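Local coordinates for protein extracellular sialidase/neuraminidase, putative (Aspergillus fumigatus, PDB 2XZI) that is a secreted fungal sialidase that acts as a KDNase, probably releasing the deaminated sialic acid Kdn from glycoconjugates, at residues A[342-345]-A[346-350]; A[81-84]-A[85-89]. All coordinates share one frame; numbering follows the deposited sequence.

Contact 1 of 2, residues A[342-345]-A[346-350]; sequences TKTG and DYKIG
T344 and D346 lock the tight side of this turn: the threonine hydroxyl OG1 donates to D346 OD1 at 2.6 Å, meeting the carboxylate oxygen nearly along its C-O axis. A chi1 of 67° sets OG1 between the backbone N and the carbonyl carbon, where it can reach D346 OD1 and also accept from K348 N at 3.0 Å. One hydroxyl thus serves as donor and acceptor at once, while the T344 methyl CG2 packs against the backbone at G350, 4.0 Å from its N. T344 N donates to K348 O at 2.9 Å, and a pair of bonds joins T342 and G350. K348 bends back so that NZ bonds to D346 O at 3.0 Å and pairs weakly with D346 OD2, a carboxylate oxygen also engaged by R374; K348 further makes a cation-pi contact with Y11. The outer side is looser. Y347 N reaches T344 O only weakly, at 3.5 Å, and a water bridges the same two atoms, above one face of the exposed Y347 ring, near its rim. A type I turn from T344 to Y347, with Y347 at positive phi (63°), makes this a 3:5 beta-hairpin with a G1-type bulge, joining neighbouring antiparallel strands of a propeller blade.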
loop_
_atom_site.group_PDB
_atom_site.type_symbol
_atom_site.label_atom_id
_atom_site.label_comp_id
_atom_site.label_asym_id
_atom_site.label_seq_id
_atom_site.Cartn_x
_atom_site.Cartn_y
_atom_site.Cartn_z
ATOM N N THR A 342 -6.261 3.720 5.665
ATOM C CA THR A 342 -7.595 4.169 5.264
ATOM C C THR A 342 -8.296 4.825 6.459
ATOM O O THR A 342 -7.921 4.616 7.614
ATOM C CB THR A 342 -8.450 3.015 4.703
ATOM O OG1 THR A 342 -9.644 3.555 4.112
ATOM C CG2 THR A 342 -8.832 2.049 5.806
ATOM N N LYS A 343 -9.309 5.639 6.175
ATOM C CA LYS A 343 -10.242 6.022 7.214
ATOM C C LYS A 343 -11.280 4.930 7.359
ATOM O O LYS A 343 -11.727 4.376 6.356
ATOM C CB LYS A 343 -10.946 7.322 6.842
ATOM C CG LYS A 343 -10.031 8.511 6.755
ATOM C CD LYS A 343 -10.813 9.798 6.594
ATOM C CE LYS A 343 -11.323 9.966 5.177
ATOM N NZ LYS A 343 -11.826 11.347 4.957
ATOM N N THR A 344 -11.659 4.620 8.592
ATOM C CA THR A 344 -12.729 3.652 8.843
ATOM C C THR A 344 -14.046 4.391 8.992
ATOM O O THR A 344 -14.076 5.619 9.154
ATOM C CB THR A 344 -12.499 2.861 10.147
ATOM O OG1 THR A 344 -12.600 3.748 11.271
ATOM C CG2 THR A 344 -11.131 2.176 10.149
ATOM N N GLY A 345 -15.137 3.637 8.944
ATOM C CA GLY A 345 -16.476 4.188 9.142
ATOM C C GLY A 345 -16.771 4.719 10.530
ATOM O O GLY A 345 -17.740 5.467 10.723
ATOM N N ASP A 346 -15.937 4.366 11.504
ATOM C CA ASP A 346 -16.131 4.791 12.886
ATOM C C ASP A 346 -15.048 5.759 13.351
ATOM O O ASP A 346 -14.648 5.734 14.523
ATOM C CB ASP A 346 -16.282 3.593 13.846
ATOM C CG ASP A 346 -15.009 2.747 13.974
ATOM O OD1 ASP A 346 -14.216 2.655 13.020
ATOM O OD2 ASP A 346 -14.820 2.148 15.045
ATOM N N TYR A 347 -14.589 6.611 12.435
ATOM C CA TYR A 347 -13.734 7.751 12.803
ATOM C C TYR A 347 -12.401 7.290 13.399
ATOM O O TYR A 347 -11.902 7.865 14.367
ATOM C CB TYR A 347 -14.474 8.711 13.752
ATOM C CG TYR A 347 -15.850 9.103 13.265
ATOM C CD1 TYR A 347 -16.003 10.075 12.280
ATOM C CD2 TYR A 347 -16.997 8.504 13.787
ATOM C CE1 TYR A 347 -17.265 10.429 11.813
ATOM C CE2 TYR A 347 -18.259 8.856 13.330
ATOM C CZ TYR A 347 -18.380 9.812 12.345
ATOM O OH TYR A 347 -19.638 10.164 11.901
ATOM N N LYS A 348 -11.846 6.237 12.812
ATOM C CA LYS A 348 -10.491 5.794 13.133
ATOM C C LYS A 348 -9.654 5.789 11.867
ATOM O O LYS A 348 -10.170 5.899 10.743
ATOM C CB LYS A 348 -10.452 4.382 13.737
ATOM C CG LYS A 348 -11.450 4.064 14.831
ATOM C CD LYS A 348 -11.188 4.824 16.092
ATOM C CE LYS A 348 -12.090 4.310 17.211
ATOM N NZ LYS A 348 -13.549 4.600 17.083
ATOM N N ILE A 349 -8.349 5.696 12.070
ATOM C CA ILE A 349 -7.419 5.356 11.012
ATOM C C ILE A 349 -7.171 3.832 11.082
ATOM O O ILE A 349 -6.923 3.257 12.147
ATOM C CB ILE A 349 -6.104 6.164 11.146
ATOM C CG1 ILE A 349 -6.372 7.676 10.940
ATOM C CG2 ILE A 349 -5.059 5.696 10.139
ATOM C CD1 ILE A 349 -5.267 8.570 11.428
ATOM N N GLY A 350 -7.299 3.169 9.947
ATOM C CA GLY A 350 -6.983 1.762 9.850
ATOM C C GLY A 350 -5.721 1.625 9.043
ATOM O O GLY A 350 -5.627 2.166 7.950
HETATM O O HOH W 1 -15.599 7.658 9.776
#

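Contact 2 of 2, residues A[81-84]-A[85-89]; sequences NGAS and PSDWE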
loop_
_atom_site.group_PDB
_atom_site.type_symbol
_atom_site.label_atom_id
_atom_site.label_comp_id
_atom_site.label_asym_id
_atom_site.label_seq_id
_atom_site.Cartn_x
_atom_site.Cartn_y
_atom_site.Cartn_z
ATOM N N ASN A 81 -16.307 -2.475 10.959
ATOM C CA ASN A 81 -15.091 -1.649 10.970
ATOM C C ASN A 81 -13.795 -2.431 11.230
ATOM O O ASN A 81 -12.753 -1.845 11.531
ATOM C CB ASN A 81 -15.240 -0.468 11.950
ATOM C CG ASN A 81 -16.478 0.376 11.663
ATOM O OD1 ASN A 81 -16.691 0.821 10.542
ATOM N ND2 ASN A 81 -17.305 0.585 12.683
ATOM N N GLY A 82 -13.859 -3.754 11.116
ATOM C CA GLY A 82 -12.680 -4.599 11.306
ATOM C C GLY A 82 -12.105 -4.533 12.703
ATOM O O GLY A 82 -10.903 -4.729 12.884
ATOM N N ALA A 83 -12.967 -4.313 13.703
ATOM C CA ALA A 83 -12.515 -4.023 15.064
ATOM C C ALA A 83 -11.840 -5.171 15.799
ATOM O O ALA A 83 -10.982 -4.933 16.644
ATOM C CB ALA A 83 -13.673 -3.461 15.900
ATOM N N SER A 84 -12.216 -6.403 15.469
ATOM C CA SER A 84 -11.679 -7.588 16.159
ATOM C C SER A 84 -11.381 -8.665 15.124
ATOM O O SER A 84 -11.873 -8.585 14.013
ATOM C CB SER A 84 -12.685 -8.110 17.185
ATOM O OG SER A 84 -13.779 -8.744 16.558
ATOM N N PRO A 85 -10.565 -9.675 15.467
ATOM C CA PRO A 85 -10.288 -10.735 14.494
ATOM C C PRO A 85 -11.541 -11.415 13.908
ATOM O O PRO A 85 -11.587 -11.737 12.702
ATOM C CB PRO A 85 -9.450 -11.720 15.311
ATOM C CG PRO A 85 -8.738 -10.854 16.256
ATOM C CD PRO A 85 -9.740 -9.835 16.681
ATOM N N SER A 86 -12.567 -11.602 14.739
ATOM C CA SER A 86 -13.788 -12.262 14.282
ATOM C C SER A 86 -14.607 -11.432 13.290
ATOM O O SER A 86 -15.551 -11.945 12.695
ATOM C CB SER A 86 -14.663 -12.683 15.465
ATOM O OG SER A 86 -15.097 -11.547 16.175
ATOM N N ASP A 87 -14.247 -10.164 13.118
ATOM C CA ASP A 87 -14.926 -9.284 12.174
ATOM C C ASP A 87 -14.484 -9.466 10.719
ATOM O O ASP A 87 -15.073 -8.865 9.806
ATOM C CB ASP A 87 -14.716 -7.827 12.596
ATOM C CG ASP A 87 -15.497 -7.462 13.835
ATOM O OD1 ASP A 87 -16.630 -7.961 13.992
ATOM O OD2 ASP A 87 -14.991 -6.653 14.637
ATOM N N TRP A 88 -13.431 -10.255 10.511
ATOM C CA TRP A 88 -12.807 -10.403 9.198
ATOM C C TRP A 88 -13.112 -11.749 8.560
ATOM O O TRP A 88 -13.060 -12.796 9.229
ATOM C CB TRP A 88 -11.296 -10.212 9.309
ATOM C CG TRP A 88 -10.897 -8.791 9.555
ATOM C CD1 TRP A 88 -10.702 -8.185 10.771
ATOM C CD2 TRP A 88 -10.624 -7.799 8.566
ATOM N NE1 TRP A 88 -10.327 -6.873 10.597
ATOM C CE2 TRP A 88 -10.265 -6.613 9.252
ATOM C CE3 TRP A 88 -10.628 -7.799 7.163
ATOM C CZ2 TRP A 88 -9.927 -5.446 8.591
ATOM C CZ3 TRP A 88 -10.290 -6.631 6.504
ATOM C CH2 TRP A 88 -9.935 -5.473 7.218
ATOM N N GLU A 89 -13.407 -11.720 7.270
ATOM C CA GLU A 89 -13.564 -12.954 6.491
ATOM C C GLU A 89 -12.248 -13.741 6.379
ATOM O O GLU A 89 -11.166 -13.187 6.577
ATOM C CB GLU A 89 -14.089 -12.636 5.096
ATOM C CG GLU A 89 -15.527 -12.122 5.074
ATOM C CD GLU A 89 -15.986 -11.734 3.676
ATOM O OE1 GLU A 89 -15.129 -11.641 2.765
ATOM O OE2 GLU A 89 -17.200 -11.502 3.492
#
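W88 lays the pyrrole side of its indole against the backbone of G82, whose CA lies over the rim of the indole face, 3.3 Å from W88 NE1. The same nitrogen donates to G82 O at 3.2 Å. That bond is bent (149° at the hydrogen), and the oxygen sits at the ring edge but 22° out of the indole plane. W372, whose ring meets W88 edge-to-face, supplies a second indole N-H to G82 O, so one carbonyl is gripped by two tryptophans. S84 O lies at the edge of the W88 ring too, 3.5 Å from CD1.

The polar half of the loop turns about D87. Its carboxylate swings back beside its own backbone N (chi1 -72°), and OD2 accepts from S84 N at 2.9 Å, on the anti side and somewhat out of the carboxylate plane. D87 N donates to S84 O at 3.0 Å, so backbone and side chain of the aspartate both tie the short 3-10 turn 85-87 to the serine that precedes it. S84 OG shares a hydrogen bond of 3.1 Å with S86 OG, either being the possible donor. N80 braces the loop, bonding to G82 N and D87 O. The combination of this asparagine, G82 and W88 between the third and fourth strands of the blade resembles the Asp-box of sialidases.

Such pairing probably holds the loop's shape: a buried carbonyl is answered by indole N-H groups, and a serine amide by a carboxylate whose negative charge would probably be steadied by that bond.

Contacts 1 and 2 lie in turns of adjoining blades of the beta-propeller, their centres about 13 Å apart, and meet where N81 leans on the hairpin: N81 ND2 is 3.4 Å from D346 CB, and N81 OD1 is 3.6 Å from G345 N, as packing. Strand 368-375 serves both: R374 pairs with D346 and touches N81 and A83, while W372 holds the loop 81-89. Neither contact includes a residue of the Kdn pockets, but strands that carry or touch them also carry pocket residues. Y338, of one pocket, lies on the strand ending in contact 1, and R58 closes strand 51-58, on which W88 packs. D356 and R368, of the second sugar site, belong to strands 349-356 and 368-375.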